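Local coordinates for protein probable enoyl-CoA hydratase/isomerase (Mycobacterium abscessus, PDB 3SWX) that probably catalyses the hydration or isomerisation of enoyl-CoA thioesters on a crotonase-like fold, at residues A56-G61 against E192-A197; V212-R217 against V235-E240; R153-A158 against R165-A170; T36-L41 against A83-E88; L43-Y48 against K103-A108. All coordinates share one frame; numbering follows the deposited sequence.

Interaction 1: residues A56-G61 against E192-A197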
# COMPACT_ATOMS: atom_id res chain seq x y z
N ALA B 56 -0.69 17.03 -19.67
CA ALA B 56 0.26 16.57 -18.66
C ALA B 56 1.13 17.74 -18.22
O ALA B 56 1.28 18.71 -18.95
CB ALA B 56 1.12 15.45 -19.19
N ALA B 57 1.68 17.67 -17.02
CA ALA B 57 2.59 18.68 -16.53
C ALA B 57 3.79 18.03 -15.82
O ALA B 57 3.63 17.05 -15.09
CB ALA B 57 1.87 19.68 -15.59
N VAL B 58 4.96 18.63 -16.02
CA VAL B 58 6.23 18.18 -15.45
C VAL B 58 6.76 19.29 -14.56
O VAL B 58 6.83 20.43 -14.98
CB VAL B 58 7.24 17.88 -16.56
CG1 VAL B 58 8.62 17.65 -16.00
CG2 VAL B 58 6.79 16.66 -17.34
N LEU B 59 7.10 18.95 -13.31
CA LEU B 59 7.63 19.89 -12.34
C LEU B 59 9.01 19.41 -11.90
O LEU B 59 9.18 18.24 -11.54
CB LEU B 59 6.69 20.00 -11.13
CG LEU B 59 7.16 20.87 -9.95
CD1 LEU B 59 7.36 22.33 -10.37
CD2 LEU B 59 6.12 20.78 -8.83
N TYR B 60 9.99 20.31 -11.99
CA TYR B 60 11.39 20.02 -11.65
C TYR B 60 11.93 21.30 -11.01
O TYR B 60 11.19 22.29 -10.88
CB TYR B 60 12.20 19.64 -12.89
CG TYR B 60 12.46 20.81 -13.79
CD1 TYR B 60 11.45 21.32 -14.60
CD2 TYR B 60 13.71 21.44 -13.81
CE1 TYR B 60 11.67 22.42 -15.39
CE2 TYR B 60 13.94 22.52 -14.60
CZ TYR B 60 12.92 23.01 -15.40
OH TYR B 60 13.13 24.11 -16.19
N GLY B 61 13.19 21.27 -10.59
CA GLY B 61 13.85 22.45 -10.04
C GLY B 61 15.09 22.84 -10.84
O GLY B 61 15.84 21.97 -11.22
N GLU B 192 19.25 13.52 -16.25
CA GLU B 192 18.25 13.03 -17.22
C GLU B 192 16.82 12.97 -16.71
O GLU B 192 15.93 12.51 -17.41
CB GLU B 192 18.56 11.60 -17.64
CG GLU B 192 19.96 11.32 -17.89
CD GLU B 192 20.23 11.19 -19.30
OE1 GLU B 192 20.61 10.05 -19.68
OE2 GLU B 192 20.03 12.21 -20.02
N HIS B 193 16.63 13.37 -15.46
CA HIS B 193 15.33 13.27 -14.79
C HIS B 193 14.24 14.09 -15.48
O HIS B 193 13.14 13.61 -15.65
CB HIS B 193 15.45 13.67 -13.32
CG HIS B 193 16.13 14.99 -13.09
ND1 HIS B 193 17.44 15.23 -13.46
CD2 HIS B 193 15.69 16.13 -12.50
CE1 HIS B 193 17.77 16.46 -13.12
NE2 HIS B 193 16.72 17.03 -12.55
N VAL B 194 14.57 15.32 -15.89
CA VAL B 194 13.57 16.18 -16.56
C VAL B 194 13.20 15.62 -17.94
O VAL B 194 12.02 15.44 -18.24
CB VAL B 194 14.04 17.64 -16.70
CG1 VAL B 194 12.85 18.52 -17.12
CG2 VAL B 194 14.68 18.16 -15.41
N ASP B 195 14.18 15.28 -18.76
CA ASP B 195 13.87 14.68 -20.08
C ASP B 195 13.14 13.33 -19.98
O ASP B 195 12.31 13.04 -20.83
CB ASP B 195 15.13 14.50 -20.93
CG ASP B 195 15.74 15.84 -21.35
OD1 ASP B 195 15.01 16.86 -21.44
OD2 ASP B 195 16.95 15.86 -21.57
N THR B 196 13.44 12.51 -18.97
CA THR B 196 12.73 11.25 -18.81
C THR B 196 11.29 11.54 -18.44
O THR B 196 10.37 10.92 -19.01
CB THR B 196 13.42 10.30 -17.79
OG1 THR B 196 14.75 10.03 -18.24
CG2 THR B 196 12.66 8.97 -17.64
N ALA B 197 11.08 12.50 -17.54
CA ALA B 197 9.72 12.86 -17.13
C ALA B 197 8.88 13.43 -18.30
O ALA B 197 7.71 13.11 -18.43
CB ALA B 197 9.75 13.84 -15.94
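Val-194 lays its two methyls against the ring of Tyr-60. CG1 stands over one face, 4.2 Å from the ring centroid and 21° off the normal, a CH-pi contact displaced toward the rim. CG2 touches the ring at its root, 3.8 Å from Tyr-60 CD2 and equally near CB and CG. One turn further along the helix, Ala-197 meets Val-58: its CB lies 4.0 Å from Val-58 CG1, while the other branch, Val-58 CG2, rests 3.8 Å from the Ala-197 carbonyl O. The small methyl of Ala-197 suits the place where the helix comes down on the strand, and valine suits position 58 because one branch can meet that methyl while the other rests on the backbone.

Behind this shell, strand 56-61 belongs to the central mixed sheet of the crotonase-like fold, and residues 193-197 run antiparallel to it, the two axes 9.0 Å apart at 174°. The Tyr-60 ring stands up beside Val-194 because CG sits between the backbone N and the carbonyl carbon (chi1 72°). Its hydroxyl is held beyond the contact by hydrogen bonds to Glu-62 and Arg-14. The first turn of the helix is secured by Thr-196, whose OG1 and N reach Glu-192 O from opposite faces of the carbonyl plane. No hydrogen bond joins the segments, so helix and sheet adhere here through apolar packing, with the polar end of the tyrosine satisfied elsewhere.

Interaction 2: residues V212-R217 against V235-E240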
# COMPACT_ATOMS: atom_id res chain seq x y z
N VAL B 212 -7.73 9.37 -19.44
CA VAL B 212 -6.70 9.71 -18.47
C VAL B 212 -7.39 10.37 -17.26
O VAL B 212 -7.16 10.01 -16.11
CB VAL B 212 -5.59 10.62 -19.12
CG1 VAL B 212 -4.61 11.18 -18.08
CG2 VAL B 212 -4.83 9.84 -20.23
N GLN B 213 -8.28 11.31 -17.55
CA GLN B 213 -8.97 12.06 -16.51
C GLN B 213 -9.86 11.16 -15.68
O GLN B 213 -9.86 11.26 -14.44
CB GLN B 213 -9.79 13.20 -17.10
CG GLN B 213 -8.92 14.35 -17.60
CD GLN B 213 -9.75 15.41 -18.28
OE1 GLN B 213 -10.93 15.58 -17.95
NE2 GLN B 213 -9.15 16.14 -19.22
N ALA B 214 -10.57 10.26 -16.35
CA ALA B 214 -11.42 9.27 -15.67
C ALA B 214 -10.60 8.35 -14.75
O ALA B 214 -11.03 8.00 -13.67
CB ALA B 214 -12.25 8.46 -16.69
N THR B 215 -9.43 7.93 -15.21
CA THR B 215 -8.51 7.12 -14.41
C THR B 215 -8.13 7.81 -13.08
O THR B 215 -8.21 7.21 -11.99
CB THR B 215 -7.24 6.77 -15.23
OG1 THR B 215 -7.61 6.08 -16.45
CG2 THR B 215 -6.32 5.87 -14.44
N LEU B 216 -7.75 9.08 -13.17
CA LEU B 216 -7.39 9.87 -12.01
C LEU B 216 -8.61 10.08 -11.11
O LEU B 216 -8.50 9.91 -9.92
CB LEU B 216 -6.79 11.23 -12.42
CG LEU B 216 -5.36 11.19 -12.97
CD1 LEU B 216 -4.94 12.55 -13.49
CD2 LEU B 216 -4.40 10.73 -11.88
N ARG B 217 -9.75 10.41 -11.71
CA ARG B 217 -10.98 10.71 -10.97
C ARG B 217 -11.48 9.51 -10.17
O ARG B 217 -11.76 9.61 -8.97
CB ARG B 217 -12.07 11.24 -11.92
CG ARG B 217 -13.36 11.73 -11.21
CD ARG B 217 -14.33 12.48 -12.15
NE ARG B 217 -14.78 11.64 -13.26
CZ ARG B 217 -14.39 11.75 -14.53
NH1 ARG B 217 -13.52 12.68 -14.93
NH2 ARG B 217 -14.88 10.90 -15.42
N VAL B 235 -18.91 1.47 -14.45
CA VAL B 235 -19.65 1.26 -15.71
C VAL B 235 -20.32 2.57 -16.20
O VAL B 235 -20.27 2.87 -17.40
CB VAL B 235 -20.69 0.09 -15.60
CG1 VAL B 235 -21.52 -0.06 -16.90
CG2 VAL B 235 -20.00 -1.23 -15.25
N PRO B 236 -20.93 3.37 -15.31
CA PRO B 236 -21.45 4.65 -15.83
C PRO B 236 -20.39 5.54 -16.49
O PRO B 236 -20.67 6.19 -17.49
CB PRO B 236 -22.04 5.32 -14.59
CG PRO B 236 -22.44 4.19 -13.73
CD PRO B 236 -21.44 3.09 -13.96
N THR B 237 -19.19 5.57 -15.94
CA THR B 237 -18.09 6.32 -16.53
C THR B 237 -17.66 5.72 -17.87
O THR B 237 -17.44 6.46 -18.82
CB THR B 237 -16.92 6.40 -15.57
OG1 THR B 237 -17.37 7.02 -14.37
CG2 THR B 237 -15.73 7.19 -16.18
N VAL B 238 -17.56 4.40 -17.98
CA VAL B 238 -17.17 3.85 -19.28
C VAL B 238 -18.25 4.06 -20.32
O VAL B 238 -17.94 4.27 -21.50
CB VAL B 238 -16.72 2.37 -19.25
CG1 VAL B 238 -17.91 1.39 -19.35
CG2 VAL B 238 -15.72 2.15 -20.39
N ARG B 239 -19.51 4.04 -19.90
CA ARG B 239 -20.64 4.29 -20.81
C ARG B 239 -20.54 5.70 -21.41
O ARG B 239 -20.64 5.86 -22.63
CB ARG B 239 -21.95 4.11 -20.07
CG ARG B 239 -23.23 4.25 -20.91
CD ARG B 239 -24.49 4.00 -20.04
NE ARG B 239 -24.32 2.82 -19.17
CZ ARG B 239 -24.78 2.69 -17.92
NH1 ARG B 239 -25.47 3.66 -17.31
NH2 ARG B 239 -24.53 1.56 -17.26
N GLU B 240 -20.30 6.69 -20.55
CA GLU B 240 -20.10 8.08 -20.97
C GLU B 240 -18.92 8.24 -21.91
O GLU B 240 -19.01 9.01 -22.86
CB GLU B 240 -19.90 9.00 -19.76
O HOH W 1 -16.83 9.46 -14.00
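The Arg-217 guanidinium has a water in its plane, at the edge, and the methyl of Thr-237 set obliquely to it. NH2 donates to that water at 2.8 Å, and the water in turn donates to Thr-237 OG1 over a very short 2.5 Å, so the exact geometry of this bridge between the helices is doubtful. Thr-237 CG2 lies 3.9 Å from the same NH2, so the threonine presents both its branches to this contact: the methyl directly, the hydroxyl through water. CG2 also packs 3.7 Å from Ala-214 CB, where the short alanine side chain allows the backbones to approach to 7.3 Å between the CA atoms of Ala-214 and Thr-237.

The segments belong to successive helices, 209-225 and 227-242, which form a helical hairpin in the C-terminal part of the crotonase fold, well away from the centre of the chain. A second subunit packs on this hairpin, its Pro-146 against Thr-215 and its Tyr-145 against Thr-237.

Arginine suits the exposed margin because its long chain, bent at chi3 (60°), folds the guanidinium back alongside its own helix, level with Ala-214, where NH2 reaches Thr-237 CG2. The hydroxyl of Thr-237 is also tied to its own helix, through a hydrogen bond with Gln-233 O one turn earlier.

Interaction 3: residues R153-A158 against R165-A170; sequences RFPRTA and RWMLTA
Phe-154 and Met-167 face each other from two successive short helices, 150-158 and 160-167, with their CA atoms 8.6 Å apart. These consecutive helices of the crotonase-like fold pack together here, with a Met-aromatic contact between them. Met-167 SD lies 5.0 Å from the Phe-154 ring centroid and 58° off the normal, an oblique approach. The thioether chain slides past the phenyl group in the opposite direction, bringing Met-167 CG to 3.6 Å from Phe-154 CD2.

Phenylalanine suits this place because its flat ring reaches from one helix to the other, CG lying anti to the backbone N (chi1 -158°), until CZ comes 4.1 Å from Trp-166 CD1. The indole thus touches the far end of the ring while methionine takes its side. Arg-165 CG lies over the centre of one indole face; NE1 is hydrogen-bonded to Glu-177 OE2, and Phe-173 also stacks with the ring.

Leu-122 of helix 116-123 and the loop residues Ile-181 and Ile-183 also pack on Phe-154. A third subunit adjoins the contact, its Asp-227 forming a salt bridge with Arg-156. Methionine is flexible enough to turn at its end: bent at chi3 (-59°), it sets CE 4.0 Å from Pro-155 CG.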
# COMPACT_ATOMS: atom_id res chain seq x y z
N ARG B 153 0.22 10.26 2.80
CA ARG B 153 0.62 9.60 1.57
C ARG B 153 1.85 8.73 1.67
O ARG B 153 1.97 7.81 0.90
CB ARG B 153 0.83 10.65 0.47
CG ARG B 153 -0.44 11.43 0.18
CD ARG B 153 -0.18 12.68 -0.59
NE ARG B 153 -1.45 13.37 -0.84
CZ ARG B 153 -1.58 14.66 -1.10
NH1 ARG B 153 -0.53 15.46 -1.12
NH2 ARG B 153 -2.78 15.16 -1.30
N PHE B 154 2.77 9.04 2.57
CA PHE B 154 4.02 8.29 2.66
C PHE B 154 3.71 6.86 3.18
O PHE B 154 4.13 5.88 2.57
CB PHE B 154 5.03 9.06 3.53
CG PHE B 154 6.51 8.71 3.31
CD1 PHE B 154 6.92 7.53 2.77
CD2 PHE B 154 7.48 9.59 3.78
CE1 PHE B 154 8.30 7.23 2.64
CE2 PHE B 154 8.83 9.32 3.65
CZ PHE B 154 9.24 8.13 3.07
N PRO B 155 2.93 6.74 4.28
CA PRO B 155 2.54 5.39 4.71
C PRO B 155 1.73 4.60 3.68
O PRO B 155 1.88 3.38 3.58
CB PRO B 155 1.70 5.67 5.98
CG PRO B 155 2.19 6.96 6.46
CD PRO B 155 2.41 7.75 5.20
N ARG B 156 0.87 5.28 2.93
CA ARG B 156 0.07 4.62 1.88
C ARG B 156 0.96 4.10 0.75
O ARG B 156 0.78 2.98 0.31
CB ARG B 156 -1.01 5.58 1.33
CG ARG B 156 -2.16 4.92 0.55
CD ARG B 156 -3.04 5.99 -0.18
NE ARG B 156 -3.85 6.57 0.81
CZ ARG B 156 -4.20 7.83 0.98
NH1 ARG B 156 -3.87 8.83 0.16
NH2 ARG B 156 -4.93 8.06 2.03
N THR B 157 1.91 4.90 0.27
CA THR B 157 2.81 4.44 -0.78
C THR B 157 3.87 3.44 -0.30
O THR B 157 4.10 2.44 -0.95
CB THR B 157 3.55 5.60 -1.44
OG1 THR B 157 2.59 6.56 -1.90
CG2 THR B 157 4.36 5.11 -2.62
N ALA B 158 4.54 3.72 0.81
CA ALA B 158 5.72 2.94 1.22
C ALA B 158 5.40 1.80 2.20
O ALA B 158 6.25 0.93 2.45
CB ALA B 158 6.78 3.89 1.83
N ARG B 165 10.14 4.89 9.46
CA ARG B 165 11.59 4.81 9.53
C ARG B 165 12.23 6.14 9.14
O ARG B 165 13.23 6.56 9.76
CB ARG B 165 12.09 3.70 8.59
CG ARG B 165 13.60 3.66 8.38
CD ARG B 165 14.31 3.45 9.67
NE ARG B 165 15.76 3.49 9.49
CZ ARG B 165 16.53 4.56 9.65
NH1 ARG B 165 16.01 5.75 9.96
NH2 ARG B 165 17.84 4.44 9.48
N TRP B 166 11.66 6.78 8.12
CA TRP B 166 12.16 8.08 7.65
C TRP B 166 11.46 9.28 8.28
O TRP B 166 12.13 10.25 8.65
CB TRP B 166 12.15 8.14 6.10
CG TRP B 166 12.83 6.93 5.53
CD1 TRP B 166 12.25 5.95 4.77
CD2 TRP B 166 14.19 6.52 5.73
NE1 TRP B 166 13.17 4.98 4.46
CE2 TRP B 166 14.36 5.29 5.05
CE3 TRP B 166 15.27 7.07 6.42
CZ2 TRP B 166 15.59 4.61 5.04
CZ3 TRP B 166 16.49 6.38 6.42
CH2 TRP B 166 16.64 5.17 5.71
N MET B 167 10.14 9.24 8.44
CA MET B 167 9.44 10.39 9.03
C MET B 167 9.74 10.62 10.53
O MET B 167 9.77 11.77 11.00
CB MET B 167 7.93 10.30 8.81
CG MET B 167 7.51 10.35 7.33
SD MET B 167 5.73 10.60 7.12
CE MET B 167 5.10 9.16 8.00
N LEU B 168 10.03 9.55 11.28
CA LEU B 168 10.21 9.69 12.74
C LEU B 168 11.64 10.05 13.15
O LEU B 168 11.86 10.56 14.25
CB LEU B 168 9.77 8.44 13.50
CG LEU B 168 8.30 7.97 13.33
CD1 LEU B 168 8.06 6.78 14.26
CD2 LEU B 168 7.30 9.09 13.65
N THR B 169 12.59 9.76 12.27
CA THR B 169 14.00 9.92 12.54
C THR B 169 14.62 11.18 11.93
O THR B 169 15.67 11.62 12.38
CB THR B 169 14.79 8.74 11.97
OG1 THR B 169 14.64 8.73 10.55
CG2 THR B 169 14.32 7.39 12.57
N ALA B 170 13.99 11.72 10.89
CA ALA B 170 14.59 12.76 10.04
C ALA B 170 15.87 12.31 9.31
O ALA B 170 16.59 13.16 8.79
CB ALA B 170 14.84 14.06 10.84

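Interaction 4: residues T36-L41 against A83-E88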
# COMPACT_ATOMS: atom_id res chain seq x y z
N THR B 36 6.31 34.18 -2.48
CA THR B 36 6.09 34.37 -3.92
C THR B 36 6.04 33.03 -4.67
O THR B 36 5.08 32.77 -5.40
CB THR B 36 7.14 35.34 -4.55
OG1 THR B 36 7.11 36.57 -3.82
CG2 THR B 36 6.85 35.63 -6.05
N MET B 37 7.03 32.15 -4.48
CA MET B 37 7.04 30.88 -5.23
C MET B 37 5.90 29.94 -4.82
O MET B 37 5.34 29.25 -5.67
CB MET B 37 8.39 30.16 -5.14
CG MET B 37 8.57 29.14 -6.27
SD MET B 37 10.25 28.54 -6.50
CE MET B 37 10.62 27.85 -4.88
N LEU B 38 5.55 29.94 -3.54
CA LEU B 38 4.33 29.25 -3.10
C LEU B 38 3.12 29.70 -3.91
O LEU B 38 2.38 28.86 -4.45
CB LEU B 38 4.09 29.48 -1.60
CG LEU B 38 5.05 28.67 -0.73
CD1 LEU B 38 5.00 29.15 0.72
CD2 LEU B 38 4.71 27.19 -0.84
N GLU B 39 2.93 31.02 -4.00
CA GLU B 39 1.75 31.59 -4.66
C GLU B 39 1.80 31.43 -6.18
O GLU B 39 0.79 31.12 -6.81
CB GLU B 39 1.56 33.07 -4.25
CG GLU B 39 1.34 33.21 -2.73
CD GLU B 39 0.84 34.58 -2.28
OE1 GLU B 39 1.13 35.59 -2.96
OE2 GLU B 39 0.16 34.63 -1.23
N GLU B 40 2.98 31.60 -6.78
CA GLU B 40 3.12 31.42 -8.21
C GLU B 40 2.88 29.97 -8.64
O GLU B 40 2.14 29.72 -9.62
CB GLU B 40 4.49 31.93 -8.69
CG GLU B 40 4.59 33.46 -8.64
CD GLU B 40 5.76 34.02 -9.42
OE1 GLU B 40 6.80 33.33 -9.57
OE2 GLU B 40 5.64 35.17 -9.87
N LEU B 41 3.45 29.01 -7.91
CA LEU B 41 3.23 27.59 -8.22
C LEU B 41 1.75 27.22 -8.13
O LEU B 41 1.21 26.50 -8.98
CB LEU B 41 4.09 26.67 -7.34
CG LEU B 41 4.05 25.17 -7.68
CD1 LEU B 41 4.38 24.96 -9.16
CD2 LEU B 41 4.98 24.31 -6.78
N ALA B 83 -3.49 31.59 7.51
CA ALA B 83 -3.87 32.20 6.23
C ALA B 83 -3.51 31.30 5.05
O ALA B 83 -2.58 30.47 5.13
CB ALA B 83 -3.23 33.57 6.09
N SER B 84 -4.24 31.46 3.95
CA SER B 84 -4.01 30.63 2.77
C SER B 84 -2.96 31.28 1.87
O SER B 84 -2.92 32.50 1.71
CB SER B 84 -5.32 30.44 1.99
OG SER B 84 -5.18 29.44 1.00
N LEU B 85 -2.10 30.44 1.30
CA LEU B 85 -1.16 30.90 0.29
C LEU B 85 -1.62 30.42 -1.09
O LEU B 85 -0.81 30.33 -2.02
CB LEU B 85 0.25 30.44 0.64
CG LEU B 85 0.74 31.21 1.87
CD1 LEU B 85 1.54 30.33 2.83
CD2 LEU B 85 1.51 32.45 1.46
N THR B 86 -2.92 30.14 -1.22
CA THR B 86 -3.53 29.86 -2.51
C THR B 86 -4.28 31.09 -2.99
O THR B 86 -5.33 31.43 -2.45
CB THR B 86 -4.51 28.66 -2.42
OG1 THR B 86 -3.85 27.56 -1.77
CG2 THR B 86 -5.01 28.24 -3.81
N PRO B 87 -3.75 31.79 -4.01
CA PRO B 87 -4.56 32.88 -4.56
C PRO B 87 -5.71 32.34 -5.40
O PRO B 87 -5.70 31.15 -5.76
CB PRO B 87 -3.57 33.65 -5.47
CG PRO B 87 -2.23 33.05 -5.25
CD PRO B 87 -2.44 31.68 -4.68
N GLU B 88 -6.69 33.20 -5.70
CA GLU B 88 -7.68 32.94 -6.73
C GLU B 88 -6.91 32.96 -8.06
O GLU B 88 -5.99 33.74 -8.18
CB GLU B 88 -8.75 34.06 -6.74
O HOH W 2 0.62 28.23 -2.15
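Leu-85 and Pro-87 both pack on Glu-39, joining helix 35-50 of the crotonase-like fold to the irregular loop that follows helix 76-81. The close part lies on the aliphatic stem of the glutamate. Its CB is 3.9 Å from Pro-87 CG, and its CG is 3.7 Å from Leu-85 O. A proline fits well here, since its compact ring packs on the helix backbone, CG also 3.9 Å from Glu-39 O, and continues onto Ala-42 and Leu-43 of the next turn.

The leucine pair is looser. Leu-38 CD1 and Leu-85 CD1 stand 4.2 Å apart, with Leu-38 buried and turned inward onto Phe-33 and Trp-94, whereas Leu-85 remains partly exposed. Here the extended glutamate chain crosses Leu-85 at about a right angle and carries its carboxylate beside one leucine methyl, OE2 3.7 Å from CD2. An acidic residue is at home in such a place, its methylenes covering the loop while its charged end lies toward the partly exposed margin.

No direct hydrogen bond links the segments. Ser-84 holds the loop in shape by an ST turn, its OG accepting from Thr-86 N. Between the backbones sits a water that donates weakly to Leu-38 O and also to Leu-85 O, at an unusually short 2.5 Å whose exact length is doubtful.

Interaction 5: residues L43-Y48 against K103-A108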
# COMPACT_ATOMS: atom_id res chain seq x y z
N LEU B 43 -0.72 29.31 -8.68
CA LEU B 43 -1.35 29.90 -9.88
C LEU B 43 -1.06 29.06 -11.12
O LEU B 43 -1.99 28.74 -11.89
CB LEU B 43 -0.88 31.34 -10.10
CG LEU B 43 -1.42 32.35 -9.07
CD1 LEU B 43 -0.77 33.75 -9.23
CD2 LEU B 43 -2.95 32.46 -9.18
N ALA B 44 0.20 28.69 -11.32
CA ALA B 44 0.61 27.94 -12.49
C ALA B 44 -0.18 26.64 -12.60
O ALA B 44 -0.69 26.30 -13.68
CB ALA B 44 2.12 27.67 -12.47
N LEU B 45 -0.31 25.94 -11.48
CA LEU B 45 -1.05 24.68 -11.47
C LEU B 45 -2.54 24.89 -11.65
O LEU B 45 -3.22 24.06 -12.25
CB LEU B 45 -0.73 23.89 -10.21
CG LEU B 45 0.72 23.36 -10.15
CD1 LEU B 45 0.97 22.64 -8.83
CD2 LEU B 45 1.03 22.44 -11.34
N GLY B 46 -3.06 26.01 -11.15
CA GLY B 46 -4.48 26.37 -11.38
C GLY B 46 -4.74 26.69 -12.85
O GLY B 46 -5.74 26.26 -13.42
N GLU B 47 -3.82 27.44 -13.45
CA GLU B 47 -3.84 27.67 -14.90
C GLU B 47 -3.81 26.34 -15.65
O GLU B 47 -4.57 26.13 -16.61
CB GLU B 47 -2.63 28.53 -15.29
CG GLU B 47 -2.79 29.32 -16.56
CD GLU B 47 -2.98 30.81 -16.27
OE1 GLU B 47 -2.04 31.43 -15.71
OE2 GLU B 47 -4.07 31.34 -16.61
N TYR B 48 -2.94 25.42 -15.21
CA TYR B 48 -2.82 24.13 -15.88
C TYR B 48 -4.18 23.42 -15.89
O TYR B 48 -4.65 22.94 -16.93
CB TYR B 48 -1.72 23.28 -15.20
CG TYR B 48 -1.71 21.82 -15.58
CD1 TYR B 48 -1.67 21.43 -16.92
CD2 TYR B 48 -1.74 20.81 -14.60
CE1 TYR B 48 -1.68 20.08 -17.28
CE2 TYR B 48 -1.75 19.47 -14.94
CZ TYR B 48 -1.71 19.11 -16.29
OH TYR B 48 -1.70 17.78 -16.65
N LYS B 103 -5.78 16.48 -13.90
CA LYS B 103 -4.89 16.00 -14.96
C LYS B 103 -3.53 15.69 -14.37
O LYS B 103 -3.20 16.14 -13.25
CB LYS B 103 -4.78 17.03 -16.08
CG LYS B 103 -6.10 17.37 -16.71
CD LYS B 103 -5.92 18.35 -17.84
CE LYS B 103 -5.57 19.74 -17.36
NZ LYS B 103 -5.59 20.69 -18.51
N PRO B 104 -2.72 14.92 -15.11
CA PRO B 104 -1.49 14.35 -14.54
C PRO B 104 -0.42 15.37 -14.19
O PRO B 104 -0.27 16.38 -14.88
CB PRO B 104 -1.02 13.38 -15.63
CG PRO B 104 -2.25 13.04 -16.38
CD PRO B 104 -3.02 14.32 -16.42
N LEU B 105 0.27 15.11 -13.09
CA LEU B 105 1.46 15.85 -12.69
C LEU B 105 2.63 14.87 -12.49
O LEU B 105 2.52 13.86 -11.79
CB LEU B 105 1.22 16.63 -11.41
CG LEU B 105 2.39 17.47 -10.89
CD1 LEU B 105 2.82 18.63 -11.82
CD2 LEU B 105 2.10 18.02 -9.46
N LEU B 106 3.75 15.15 -13.14
CA LEU B 106 4.94 14.36 -12.94
C LEU B 106 5.96 15.24 -12.24
O LEU B 106 6.03 16.44 -12.51
CB LEU B 106 5.49 13.85 -14.28
CG LEU B 106 4.56 12.97 -15.12
CD1 LEU B 106 3.60 13.84 -15.98
CD2 LEU B 106 5.35 12.02 -15.99
N VAL B 107 6.74 14.66 -11.34
CA VAL B 107 7.79 15.42 -10.66
C VAL B 107 9.15 14.77 -10.89
O VAL B 107 9.32 13.57 -10.69
CB VAL B 107 7.50 15.59 -9.15
CG1 VAL B 107 8.74 16.05 -8.40
CG2 VAL B 107 6.35 16.59 -8.95
N ALA B 108 10.11 15.57 -11.35
CA ALA B 108 11.46 15.13 -11.63
C ALA B 108 12.39 15.74 -10.59
O ALA B 108 12.45 16.96 -10.47
CB ALA B 108 11.90 15.58 -13.05
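Pro-104 O is gripped twice: Tyr-48 OH donates to it over 2.7 Å, in the plane of the carbonyl and on a lone pair, and Ala-57 N of the neighbouring strand is its backbone partner. A second bond ties the helix to residues 103-104, just ahead of Leu-105: Lys-103 NZ donates to Tyr-48 O at 2.9 Å, tilted 25° from the carbonyl plane. The lysine chain, bent at chi3 (-72°), runs back across the tyrosine ring and sets CE over one face, a CH-pi contact 4.2 Å from the centroid, while Tyr-48 OH lies 3.2 Å from Lys-103 CB.

Helix 35-50 here packs on the parallel part of the central crotonase sheet, where strand 105-109 lies next to strand 56-61. Tyrosine suits the site because its ring lies buried between helix and sheet, against Ala-57, while its hydroxyl reaches the carbonyl of Pro-104. Lysine, also buried, has a long apolar chain to cover that ring and an ammonium that gains a second carbonyl, Leu-54 O.

Further along, the side chains meet through apolar groups alone: Leu-45 CD2 lies 4.2 Å from Leu-105 CD1. The backbone N of Leu-105 is anchored separately, by a hydrogen bond to the carboxylate of Asp-125.

In the fold
Interactions 1 and 5 form the core: strands 56-61 and 105-109 are neighbours in one sheet, joined by backbone hydrogen bonds such as Ala-57 O to Leu-106 N. Interaction 1 binds a helix to the sheet by apolar packing alone, whereas interaction 5 adds buried polar bonds. Interaction 4 shares helix 35-50 with interaction 5 but sits further out, where a loop and a water replace the sheet. Interaction 2 lies on the periphery, bridged by water and partly covered by another subunit, yet its helix 209-225 reaches inward through Val-212 and Leu-216 to Pro-104. Interaction 3 touches none of the others; its aromatic and sulfur packing adjoins a different subunit.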